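Local coordinates for protein alternansucrase (Leuconostoc mesenteroides, PDB 6HVG) that belongs to glycoside hydrolase family 70, binds a calcium ion, and combines a barrel-containing catalytic core with repeats of the choline-binding type, at residues 895-898 and 902-905; 930-935 and 964-969; 1353-1358 and 1386-1391; 1370-1373 and 1377-1380. One frame throughout, in Å; residues are numbered along the deposited sequence.

Contact 1: residues 895-898 and 902-905; sequences QTTT and SQDY
With chi1 at 49°, Thr898 places OG1 between its backbone N and carbonyl carbon and sends CG2 to the side of the backbone N, so that one branch meets Ser902 and the other meets Tyr905. The hydroxyl branch gives the main polar link: Thr898 OG1 donates to Ser902 O over 2.8 Å, lying in the carbonyl plane and using one of its lone pairs. The methyl branch comes obliquely to the tyrosine ring, with Thr898 CG2 3.7 Å from Tyr905 CD1. Ser902 O, which accepts this bond from Thr898, also lies at the edge of the Tyr905 ring, in its plane. Tyr905 has CG between its backbone N and carbonyl carbon (chi1 75°), which turns the ring towards 895-898, where it meets Thr897 and Thr898 at a slant. Its phenol oxygen ends beside Thr897, where Thr897 OG1 makes a weak hydrogen bond to Tyr905 OH at 3.3 Å. Within 895-898, Gln895 NE2 bonds Thr897 O at 3.0 Å, from above the carbonyl plane, and ties down the backbone just before Thr898. The hydroxyl of Ser902 is engaged elsewhere, with the carboxylate of Asp900 in the short link between the segments. Thr898 and Tyr905 are buried, whereas Thr896 and Gln903 lie at the exposed margin. Both segments belong to the long loop joining strands 881-885 and 910-915, which are antiparallel neighbours in the large sheet. Thr898 and Tyr905 both rest on Ile890 near the start of this loop, and Tyr905 also touches Ala935, beyond the end of strand 927-931.

Contact 2: residues 930-935 and 964-969; sequences LHMGKA and LRTNDN
Met932 and Thr966 form the enclosed side of this contact, their methylene and methyl groups facing each other with Met932 CG 4.3 Å from Thr966 CG2. Both are buried, and the meeting is purely apolar: the sulfur end of Met932 leads away, the side chain also touching Val884 and Tyr941, while the threonine hydroxyl is hydrogen-bonded to the carbonyl oxygens of His936 and Gln939. Just before Met932 the chain folds sharply in an inverse gamma turn centred on His931, with a weak bond of 2.9 Å from Met932 N to Leu930 O. Gly933 follows at a positive phi of 109°, carrying the backbone past Asn969, whose carbonyl oxygen lies 4.1 Å from Gly933 O.

The outer side is closer in distance but open to solvent: Asn969 is exposed and Lys934 partly so. Their side chains run alongside each other in one direction, and the kinked aliphatic chain of the lysine flanks the amide. The touch comes from Lys934 CE, 3.6 Å from Asn969 OD1, and Lys934 CG approaches Asn969 O at 3.8 Å. The ammonium group has a long, weak ion pair with Asp894. Strand 927-931 pairs with 971-975, and the contact lies where strands 927-931 and 962-965, members of two different antiparallel sheets, run out into loops. Such an all-beta module is consistent with domain C of family 70 enzymes.

Contact 3: residues 1353-1358 and 1386-1391; sequences NGNYYF and MVRDKY
Asn1355 and Met1386 send their side chains out in parallel, flank against flank, from a single backbone link. That link is the hydrogen bond from Met1386 N to Asn1355 O, 2.9 Å long; it is bent at the hydrogen (133°), although the donor lies in the carbonyl plane. Met1386 holds CG anti to its backbone N (chi1 -176°) and runs extended as far as the sulfur. There the chain turns, which brings the terminal methyl back over the asparagine stem, with Met1386 CE 3.8 Å from Asn1355 CB. The sulfur passes close to the amide, Met1386 SD being 3.9 Å from Asn1355 ND2. The methionine also packs on Ile1342, Tyr1378 and Phe1380, its methyl reaching the Tyr1378 ring. On the amide, OD1 is hydrogen-bonded to the hydroxyl of Thr1344 on the adjacent strand, which fixes which way the group is turned and directs its nitrogen towards 1386-1391.

Arg1388 slants across Asn1355, with the guanidinium and amide planes 49° apart. Asn1355 ND2 meets the edge of the guanidinium 3.5 Å from Arg1388 NH2; both nitrogens carry hydrogens, so this is a contact and not a hydrogen bond. Arg1388 NH1 makes a weak bond to Val1404 O. Asp1389 and Lys1390 then form a G1 beta bulge opposite Leu1402, starting the hairpin of strands 1390-1393 and 1399-1402. A loop linking two hairpins thus leans on the strand of an earlier one, an arrangement consistent with the hairpin solenoid built by choline-binding-type repeats.

Contact 4: residues 1370-1373 and 1377-1380; sequences GTDN and VYYF
Gly1370 and Tyr1378 form an antiparallel hydrogen-bonded pair, closed by Gly1370 N to Tyr1378 O at 2.9 Å and Tyr1378 N to Gly1370 O at 3.0 Å, both bonds close to straight. Beside it, Thr1371 and Val1377 make the non-hydrogen-bonded pair, and on their face of the sheet Thr1371 OG1 approaches Val1377 CG2 at 4.2 Å. Tyr1378 and Phe1380 lie on the other face. Tyr1378 has its ring edge towards the facing strand, Gly1370 O being in the ring plane 3.9 Å from Tyr1378 CD1. Further along the same ring, Tyr1378 CE1 meets Asp1372 CB at 4.0 Å, and the carboxylate stands nearly upright to the ring, the planes 77° apart. Asp1372 OD1 makes a weak bond to Asn1376 N in the turn. Phe1380 directs its edge at the backbone of the glycine, with Phe1380 CE2 4.0 Å from Gly1370 CA, using the room left by the missing side chain. Thr1371 is bonded through backbone and hydroxyl to Ala353 of strand 352-355, joining this repeat to one far earlier in the chain. The short hairpin, rich in aromatics, is the characteristic unit of cell-wall-binding repeats.

Overall arrangement
The contacts fall into two groups at opposite sides of the chain's centre. Contacts 1 and 2, their centres about 14 Å apart, adjoin in the beta domain within the family 70 region: Ala935 packs on the backbone of Gln895 and Thr896 and on the ring of Tyr905. Contacts 3 and 4, about 9 Å apart between centres, share the C-terminal repeats, contact 4 nested inside the loop closed by contact 3; Tyr1357 OH probably bonds Thr1371 O, and Val1387 N probably bonds Tyr1379 O. Nearest atoms of the two groups stay at least about 60 Å apart. None includes the calcium site of Glu575, Asp581, Asn625 and Asp1159.

Contact 1: residues 895-898 and 902-905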
loop_
_atom_site.group_PDB
_atom_site.type_symbol
_atom_site.label_atom_id
_atom_site.label_comp_id
_atom_site.label_asym_id
_atom_site.label_seq_id
_atom_site.Cartn_x
_atom_site.Cartn_y
_atom_site.Cartn_z
ATOM N N GLN A 895 -6.496 -31.471 -39.882
ATOM C CA GLN A 895 -5.786 -31.046 -41.072
ATOM C C GLN A 895 -4.537 -31.915 -41.219
ATOM O O GLN A 895 -3.776 -32.098 -40.261
ATOM C CB GLN A 895 -5.458 -29.543 -41.022
ATOM C CG GLN A 895 -4.904 -28.999 -42.343
ATOM C CD GLN A 895 -4.444 -27.562 -42.272
ATOM O OE1 GLN A 895 -4.982 -26.767 -41.517
ATOM N NE2 GLN A 895 -3.452 -27.218 -43.072
ATOM N N THR A 896 -4.363 -32.457 -42.423
ATOM C CA THR A 896 -3.317 -33.428 -42.729
ATOM C C THR A 896 -2.124 -32.824 -43.445
ATOM O O THR A 896 -1.018 -33.382 -43.376
ATOM C CB THR A 896 -3.867 -34.556 -43.624
ATOM O OG1 THR A 896 -4.415 -34.000 -44.826
ATOM C CG2 THR A 896 -4.941 -35.335 -42.898
ATOM N N THR A 897 -2.319 -31.704 -44.131
ATOM C CA THR A 897 -1.231 -31.131 -44.904
ATOM C C THR A 897 -1.477 -29.663 -45.179
ATOM O O THR A 897 -2.602 -29.199 -45.131
ATOM C CB THR A 897 -1.021 -31.913 -46.232
ATOM O OG1 THR A 897 0.324 -31.713 -46.720
ATOM C CG2 THR A 897 -2.067 -31.507 -47.312
ATOM N N THR A 898 -0.407 -28.951 -45.498
ATOM C CA THR A 898 -0.467 -27.512 -45.728
ATOM C C THR A 898 -1.129 -27.224 -47.055
ATOM O O THR A 898 -1.146 -28.065 -47.966
ATOM C CB THR A 898 0.938 -26.878 -45.733
ATOM O OG1 THR A 898 1.797 -27.626 -46.596
ATOM C CG2 THR A 898 1.508 -26.894 -44.357
ATOM N N SER A 902 4.107 -26.891 -48.302
ATOM C CA SER A 902 5.386 -26.793 -47.615
ATOM C C SER A 902 5.467 -27.958 -46.634
ATOM O O SER A 902 4.453 -28.373 -46.087
ATOM C CB SER A 902 5.516 -25.442 -46.900
ATOM O OG SER A 902 4.638 -25.355 -45.796
ATOM N N GLN A 903 6.665 -28.505 -46.438
ATOM C CA GLN A 903 6.837 -29.669 -45.570
ATOM C C GLN A 903 7.375 -29.322 -44.189
ATOM O O GLN A 903 7.503 -30.211 -43.351
ATOM C CB GLN A 903 7.718 -30.722 -46.250
ATOM C CG GLN A 903 7.011 -31.377 -47.431
ATOM C CD GLN A 903 5.758 -32.144 -47.033
ATOM O OE1 GLN A 903 4.678 -31.904 -47.575
ATOM N NE2 GLN A 903 5.896 -33.074 -46.084
ATOM N N ASP A 904 7.628 -28.034 -43.934
ATOM C CA ASP A 904 8.207 -27.574 -42.667
ATOM C C ASP A 904 7.480 -28.136 -41.455
ATOM O O ASP A 904 8.103 -28.435 -40.448
ATOM C CB ASP A 904 8.199 -26.043 -42.580
ATOM C CG ASP A 904 9.113 -25.376 -43.612
ATOM O OD1 ASP A 904 9.403 -25.991 -44.656
ATOM O OD2 ASP A 904 9.527 -24.216 -43.385
ATOM N N TYR A 905 6.164 -28.274 -41.559
ATOM C CA TYR A 905 5.330 -28.749 -40.451
ATOM C C TYR A 905 5.684 -30.106 -39.854
ATOM O O TYR A 905 5.469 -30.320 -38.652
ATOM C CB TYR A 905 3.851 -28.776 -40.865
ATOM C CG TYR A 905 3.442 -29.912 -41.785
ATOM C CD1 TYR A 905 3.506 -29.770 -43.168
ATOM C CD2 TYR A 905 2.973 -31.106 -41.278
ATOM C CE1 TYR A 905 3.120 -30.784 -44.024
ATOM C CE2 TYR A 905 2.579 -32.136 -42.127
ATOM C CZ TYR A 905 2.655 -31.972 -43.502
ATOM O OH TYR A 905 2.264 -32.978 -44.362
#

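Contact 2: residues 930-935 and 964-969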
loop_
_atom_site.group_PDB
_atom_site.type_symbol
_atom_site.label_atom_id
_atom_site.label_comp_id
_atom_site.label_asym_id
_atom_site.label_seq_id
_atom_site.Cartn_x
_atom_site.Cartn_y
_atom_site.Cartn_z
ATOM N N LEU A 930 -2.315 -37.200 -25.951
ATOM C CA LEU A 930 -1.966 -35.977 -26.660
ATOM C C LEU A 930 -2.343 -36.109 -28.127
ATOM O O LEU A 930 -1.723 -36.853 -28.855
ATOM C CB LEU A 930 -0.464 -35.729 -26.582
ATOM C CG LEU A 930 0.129 -35.101 -25.320
ATOM C CD1 LEU A 930 1.638 -35.056 -25.438
ATOM C CD2 LEU A 930 -0.418 -33.708 -25.072
ATOM N N HIS A 931 -3.348 -35.371 -28.570
ATOM C CA HIS A 931 -3.736 -35.417 -29.974
ATOM C C HIS A 931 -2.802 -34.499 -30.791
ATOM O O HIS A 931 -3.117 -33.339 -31.082
ATOM C CB HIS A 931 -5.220 -35.035 -30.159
ATOM C CG HIS A 931 -6.164 -35.873 -29.362
ATOM N ND1 HIS A 931 -6.573 -35.525 -28.092
ATOM C CD2 HIS A 931 -6.765 -37.047 -29.648
ATOM C CE1 HIS A 931 -7.387 -36.452 -27.629
ATOM N NE2 HIS A 931 -7.519 -37.387 -28.555
ATOM N N MET A 932 -1.657 -35.057 -31.164
ATOM C CA MET A 932 -0.646 -34.358 -31.948
ATOM C C MET A 932 -1.123 -34.008 -33.354
ATOM O O MET A 932 -0.490 -33.212 -34.029
ATOM C CB MET A 932 0.603 -35.227 -32.079
ATOM C CG MET A 932 1.346 -35.474 -30.775
ATOM S SD MET A 932 2.122 -33.978 -30.141
ATOM C CE MET A 932 1.018 -33.589 -28.846
ATOM N N GLY A 933 -2.179 -34.674 -33.814
ATOM C CA GLY A 933 -2.872 -34.284 -35.026
ATOM C C GLY A 933 -2.671 -35.216 -36.197
ATOM O O GLY A 933 -1.678 -35.907 -36.291
ATOM N N LYS A 934 -3.613 -35.182 -37.124
ATOM C CA LYS A 934 -3.619 -36.032 -38.320
ATOM C C LYS A 934 -2.568 -35.630 -39.364
ATOM O O LYS A 934 -2.397 -36.306 -40.379
ATOM C CB LYS A 934 -5.036 -36.032 -38.922
ATOM C CG LYS A 934 -6.083 -36.515 -37.911
ATOM C CD LYS A 934 -7.133 -37.471 -38.469
ATOM C CE LYS A 934 -7.643 -38.454 -37.411
ATOM N NZ LYS A 934 -8.411 -37.758 -36.338
ATOM N N ALA A 935 -1.885 -34.514 -39.128
ATOM C CA ALA A 935 -0.667 -34.178 -39.858
ATOM C C ALA A 935 0.557 -34.920 -39.328
ATOM O O ALA A 935 1.613 -34.823 -39.918
ATOM C CB ALA A 935 -0.439 -32.675 -39.822
ATOM N N LEU A 964 8.641 -42.136 -28.305
ATOM C CA LEU A 964 7.350 -42.753 -28.275
ATOM C C LEU A 964 6.740 -42.433 -29.627
ATOM O O LEU A 964 6.920 -41.319 -30.154
ATOM C CB LEU A 964 6.519 -42.176 -27.138
ATOM C CG LEU A 964 5.088 -42.739 -27.029
ATOM C CD1 LEU A 964 5.007 -44.251 -27.185
ATOM C CD2 LEU A 964 4.472 -42.320 -25.700
ATOM N N ARG A 965 6.049 -43.404 -30.219
ATOM C CA ARG A 965 5.503 -43.237 -31.562
ATOM C C ARG A 965 3.991 -43.045 -31.521
ATOM O O ARG A 965 3.297 -43.730 -30.776
ATOM C CB ARG A 965 5.842 -44.430 -32.442
ATOM C CG ARG A 965 5.539 -44.182 -33.909
ATOM C CD ARG A 965 5.938 -45.385 -34.771
ATOM N NE ARG A 965 7.386 -45.401 -34.968
ATOM C CZ ARG A 965 8.051 -44.640 -35.852
ATOM N NH1 ARG A 965 7.411 -43.816 -36.681
ATOM N NH2 ARG A 965 9.383 -44.713 -35.918
ATOM N N THR A 966 3.497 -42.122 -32.345
ATOM C CA THR A 966 2.067 -41.833 -32.460
ATOM C C THR A 966 1.382 -42.904 -33.307
ATOM O O THR A 966 2.031 -43.543 -34.137
ATOM C CB THR A 966 1.825 -40.458 -33.107
ATOM O OG1 THR A 966 2.402 -40.423 -34.399
ATOM C CG2 THR A 966 2.460 -39.353 -32.309
ATOM N N ASN A 967 0.077 -43.077 -33.115
ATOM C CA ASN A 967 -0.691 -44.056 -33.886
ATOM C C ASN A 967 -1.167 -43.543 -35.256
ATOM O O ASN A 967 -0.692 -42.516 -35.745
ATOM C CB ASN A 967 -1.874 -44.533 -33.043
ATOM C CG ASN A 967 -2.929 -43.466 -32.870
ATOM O OD1 ASN A 967 -3.042 -42.535 -33.671
ATOM N ND2 ASN A 967 -3.710 -43.594 -31.807
ATOM N N ASP A 968 -2.086 -44.278 -35.881
ATOM C CA ASP A 968 -2.617 -43.918 -37.202
ATOM C C ASP A 968 -3.341 -42.576 -37.152
ATOM O O ASP A 968 -3.171 -41.744 -38.043
ATOM C CB ASP A 968 -3.580 -44.995 -37.717
ATOM C CG ASP A 968 -3.429 -45.251 -39.202
ATOM O OD1 ASP A 968 -3.170 -44.296 -39.966
ATOM O OD2 ASP A 968 -3.586 -46.431 -39.604
ATOM N N ASN A 969 -4.118 -42.344 -36.104
ATOM C CA ASN A 969 -4.799 -41.069 -35.961
ATOM C C ASN A 969 -3.923 -39.950 -35.461
ATOM O O ASN A 969 -4.373 -38.836 -35.442
ATOM C CB ASN A 969 -6.019 -41.210 -35.061
ATOM C CG ASN A 969 -7.072 -42.081 -35.687
ATOM O OD1 ASN A 969 -7.343 -41.995 -36.888
ATOM N ND2 ASN A 969 -7.659 -42.943 -34.889
#

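Contact 3: residues 1353-1358 and 1386-1391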
loop_
_atom_site.group_PDB
_atom_site.type_symbol
_atom_site.label_atom_id
_atom_site.label_comp_id
_atom_site.label_asym_id
_atom_site.label_seq_id
_atom_site.Cartn_x
_atom_site.Cartn_y
_atom_site.Cartn_z
ATOM N N ASN A 1353 -18.699 24.192 8.517
ATOM C CA ASN A 1353 -20.136 24.466 8.359
ATOM C C ASN A 1353 -20.986 23.352 8.925
ATOM O O ASN A 1353 -20.592 22.197 8.887
ATOM C CB ASN A 1353 -20.514 24.718 6.912
ATOM C CG ASN A 1353 -20.045 26.062 6.414
ATOM O OD1 ASN A 1353 -19.330 26.779 7.099
ATOM N ND2 ASN A 1353 -20.485 26.439 5.243
ATOM N N GLY A 1354 -22.122 23.710 9.518
ATOM C CA GLY A 1354 -22.970 22.749 10.214
ATOM C C GLY A 1354 -23.838 23.403 11.267
ATOM O O GLY A 1354 -23.850 24.620 11.388
ATOM N N ASN A 1355 -24.559 22.581 12.030
ATOM C CA ASN A 1355 -25.401 23.045 13.121
ATOM C C ASN A 1355 -24.749 22.796 14.459
ATOM O O ASN A 1355 -24.432 21.666 14.809
ATOM C CB ASN A 1355 -26.774 22.375 13.096
ATOM C CG ASN A 1355 -27.665 22.917 11.983
ATOM O OD1 ASN A 1355 -27.465 24.021 11.480
ATOM N ND2 ASN A 1355 -28.636 22.116 11.566
ATOM N N TYR A 1356 -24.587 23.875 15.218
ATOM C CA TYR A 1356 -23.919 23.829 16.512
ATOM C C TYR A 1356 -24.856 24.179 17.643
ATOM O O TYR A 1356 -25.903 24.767 17.406
ATOM C CB TYR A 1356 -22.754 24.790 16.480
ATOM C CG TYR A 1356 -21.651 24.353 15.556
ATOM C CD1 TYR A 1356 -21.700 24.609 14.179
ATOM C CD2 TYR A 1356 -20.552 23.666 16.052
ATOM C CE1 TYR A 1356 -20.663 24.217 13.344
ATOM C CE2 TYR A 1356 -19.520 23.251 15.218
ATOM C CZ TYR A 1356 -19.576 23.548 13.884
ATOM O OH TYR A 1356 -18.559 23.143 13.094
ATOM N N TYR A 1357 -24.491 23.787 18.857
ATOM C CA TYR A 1357 -25.257 24.113 20.055
ATOM C C TYR A 1357 -24.407 24.988 21.006
ATOM O O TYR A 1357 -23.513 24.486 21.675
ATOM C CB TYR A 1357 -25.635 22.815 20.742
ATOM C CG TYR A 1357 -26.665 22.909 21.854
ATOM C CD1 TYR A 1357 -26.349 23.454 23.077
ATOM C CD2 TYR A 1357 -27.934 22.371 21.699
ATOM C CE1 TYR A 1357 -27.296 23.503 24.103
ATOM C CE2 TYR A 1357 -28.866 22.392 22.721
ATOM C CZ TYR A 1357 -28.559 22.967 23.909
ATOM O OH TYR A 1357 -29.505 22.983 24.911
ATOM N N PHE A 1358 -24.653 26.293 21.035
ATOM C CA PHE A 1358 -23.901 27.184 21.939
ATOM C C PHE A 1358 -24.679 27.511 23.202
ATOM O O PHE A 1358 -25.863 27.804 23.138
ATOM C CB PHE A 1358 -23.504 28.475 21.237
ATOM C CG PHE A 1358 -22.677 28.253 20.029
ATOM C CD1 PHE A 1358 -21.370 27.838 20.178
ATOM C CD2 PHE A 1358 -23.185 28.416 18.766
ATOM C CE1 PHE A 1358 -20.548 27.612 19.082
ATOM C CE2 PHE A 1358 -22.385 28.182 17.652
ATOM C CZ PHE A 1358 -21.061 27.765 17.806
ATOM N N MET A 1386 -23.879 18.867 14.547
ATOM C CA MET A 1386 -25.054 18.013 14.726
ATOM C C MET A 1386 -24.895 16.785 13.841
ATOM O O MET A 1386 -24.347 16.864 12.747
ATOM C CB MET A 1386 -26.316 18.783 14.362
ATOM C CG MET A 1386 -27.640 18.054 14.588
ATOM S SD MET A 1386 -29.008 18.895 13.725
ATOM C CE MET A 1386 -29.340 20.218 14.903
ATOM N N VAL A 1387 -25.349 15.650 14.343
ATOM C CA VAL A 1387 -25.324 14.396 13.592
ATOM C C VAL A 1387 -26.746 14.053 13.152
ATOM O O VAL A 1387 -27.703 14.202 13.927
ATOM C CB VAL A 1387 -24.764 13.239 14.440
ATOM C CG1 VAL A 1387 -24.547 11.992 13.589
ATOM C CG2 VAL A 1387 -23.466 13.656 15.110
ATOM N N ARG A 1388 -26.852 13.589 11.906
ATOM C CA ARG A 1388 -28.144 13.288 11.265
ATOM C C ARG A 1388 -28.164 11.897 10.617
ATOM O O ARG A 1388 -27.142 11.446 10.066
ATOM C CB ARG A 1388 -28.408 14.310 10.162
ATOM C CG ARG A 1388 -28.495 15.768 10.578
ATOM C CD ARG A 1388 -28.294 16.650 9.340
ATOM N NE ARG A 1388 -28.752 18.018 9.537
ATOM C CZ ARG A 1388 -30.020 18.400 9.457
ATOM N NH1 ARG A 1388 -30.975 17.525 9.193
ATOM N NH2 ARG A 1388 -30.342 19.666 9.672
ATOM N N ASP A 1389 -29.323 11.237 10.694
ATOM C CA ASP A 1389 -29.580 10.005 9.931
ATOM C C ASP A 1389 -28.551 8.915 10.193
ATOM O O ASP A 1389 -27.864 8.454 9.271
ATOM C CB ASP A 1389 -29.642 10.342 8.428
ATOM C CG ASP A 1389 -30.088 9.169 7.549
ATOM O OD1 ASP A 1389 -30.726 8.210 8.042
ATOM O OD2 ASP A 1389 -29.806 9.238 6.333
ATOM N N LYS A 1390 -28.436 8.504 11.450
ATOM C CA LYS A 1390 -27.640 7.315 11.792
ATOM C C LYS A 1390 -27.883 6.849 13.220
ATOM O O LYS A 1390 -28.412 7.582 14.066
ATOM C CB LYS A 1390 -26.142 7.531 11.495
ATOM C CG LYS A 1390 -25.292 8.055 12.618
ATOM C CD LYS A 1390 -23.834 8.186 12.188
ATOM C CE LYS A 1390 -22.906 8.254 13.393
ATOM N NZ LYS A 1390 -21.511 8.625 13.030
ATOM N N TYR A 1391 -27.505 5.605 13.477
ATOM C CA TYR A 1391 -27.583 5.057 14.819
ATOM C C TYR A 1391 -26.262 5.434 15.479
ATOM O O TYR A 1391 -25.214 5.525 14.826
ATOM C CB TYR A 1391 -27.812 3.538 14.808
ATOM C CG TYR A 1391 -29.133 3.118 14.185
ATOM C CD1 TYR A 1391 -30.215 2.730 14.988
ATOM C CD2 TYR A 1391 -29.309 3.126 12.789
ATOM C CE1 TYR A 1391 -31.436 2.362 14.425
ATOM C CE2 TYR A 1391 -30.525 2.767 12.213
ATOM C CZ TYR A 1391 -31.586 2.385 13.034
ATOM O OH TYR A 1391 -32.792 2.011 12.477
#

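Contact 4: residues 1370-1373 and 1377-1380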
loop_
_atom_site.group_PDB
_atom_site.type_symbol
_atom_site.label_atom_id
_atom_site.label_comp_id
_atom_site.label_asym_id
_atom_site.label_seq_id
_atom_site.Cartn_x
_atom_site.Cartn_y
_atom_site.Cartn_z
ATOM N N GLY A 1370 -28.201 17.581 23.292
ATOM C CA GLY A 1370 -28.615 18.961 23.546
ATOM C C GLY A 1370 -30.069 19.156 23.261
ATOM O O GLY A 1370 -30.521 18.830 22.169
ATOM N N THR A 1371 -30.807 19.670 24.240
ATOM C CA THR A 1371 -32.246 19.893 24.098
ATOM C C THR A 1371 -32.489 21.280 23.533
ATOM O O THR A 1371 -31.849 22.228 23.961
ATOM C CB THR A 1371 -32.979 19.782 25.451
ATOM O OG1 THR A 1371 -32.529 18.611 26.140
ATOM C CG2 THR A 1371 -34.480 19.665 25.246
ATOM N N ASP A 1372 -33.408 21.387 22.571
ATOM C CA ASP A 1372 -33.819 22.685 22.034
ATOM C C ASP A 1372 -34.903 23.296 22.917
ATOM O O ASP A 1372 -35.286 22.708 23.925
ATOM C CB ASP A 1372 -34.237 22.586 20.546
ATOM C CG ASP A 1372 -35.632 22.013 20.345
ATOM O OD1 ASP A 1372 -36.007 21.024 21.016
ATOM O OD2 ASP A 1372 -36.351 22.523 19.471
ATOM N N ASN A 1373 -35.368 24.486 22.557
ATOM C CA ASN A 1373 -36.416 25.184 23.341
ATOM C C ASN A 1373 -37.749 24.418 23.412
ATOM O O ASN A 1373 -38.501 24.577 24.348
ATOM C CB ASN A 1373 -36.669 26.601 22.793
ATOM C CG ASN A 1373 -36.761 26.653 21.251
ATOM O OD1 ASN A 1373 -36.589 25.648 20.542
ATOM N ND2 ASN A 1373 -36.968 27.852 20.729
ATOM N N VAL A 1377 -34.538 16.402 21.391
ATOM C CA VAL A 1377 -33.144 16.127 21.714
ATOM C C VAL A 1377 -32.353 15.865 20.443
ATOM O O VAL A 1377 -32.806 15.147 19.566
ATOM C CB VAL A 1377 -32.988 14.940 22.695
ATOM C CG1 VAL A 1377 -31.524 14.745 23.036
ATOM C CG2 VAL A 1377 -33.791 15.209 23.967
ATOM N N TYR A 1378 -31.173 16.480 20.350
ATOM C CA TYR A 1378 -30.246 16.289 19.238
ATOM C C TYR A 1378 -28.902 15.830 19.807
ATOM O O TYR A 1378 -28.685 15.928 21.014
ATOM C CB TYR A 1378 -30.057 17.599 18.476
ATOM C CG TYR A 1378 -31.324 18.203 17.900
ATOM C CD1 TYR A 1378 -32.218 18.907 18.690
ATOM C CD2 TYR A 1378 -31.613 18.078 16.532
ATOM C CE1 TYR A 1378 -33.372 19.457 18.141
ATOM C CE2 TYR A 1378 -32.757 18.625 15.980
ATOM C CZ TYR A 1378 -33.630 19.319 16.778
ATOM O OH TYR A 1378 -34.750 19.865 16.212
ATOM N N TYR A 1379 -28.012 15.318 18.957
ATOM C CA TYR A 1379 -26.662 14.971 19.386
ATOM C C TYR A 1379 -25.626 15.732 18.568
ATOM O O TYR A 1379 -25.818 15.986 17.389
ATOM C CB TYR A 1379 -26.400 13.461 19.250
ATOM C CG TYR A 1379 -24.980 13.014 19.625
ATOM C CD1 TYR A 1379 -23.976 12.923 18.679
ATOM C CD2 TYR A 1379 -24.656 12.683 20.940
ATOM C CE1 TYR A 1379 -22.692 12.520 19.023
ATOM C CE2 TYR A 1379 -23.370 12.280 21.290
ATOM C CZ TYR A 1379 -22.401 12.195 20.326
ATOM O OH TYR A 1379 -21.124 11.826 20.682
ATOM N N PHE A 1380 -24.512 16.067 19.223
ATOM C CA PHE A 1380 -23.455 16.850 18.611
ATOM C C PHE A 1380 -22.121 16.126 18.772
ATOM O O PHE A 1380 -21.781 15.690 19.885
ATOM C CB PHE A 1380 -23.452 18.259 19.244
ATOM C CG PHE A 1380 -24.765 18.965 19.089
ATOM C CD1 PHE A 1380 -25.013 19.743 17.983
ATOM C CD2 PHE A 1380 -25.774 18.805 20.023
ATOM C CE1 PHE A 1380 -26.235 20.365 17.822
ATOM C CE2 PHE A 1380 -27.008 19.432 19.869
ATOM C CZ PHE A 1380 -27.236 20.205 18.763
#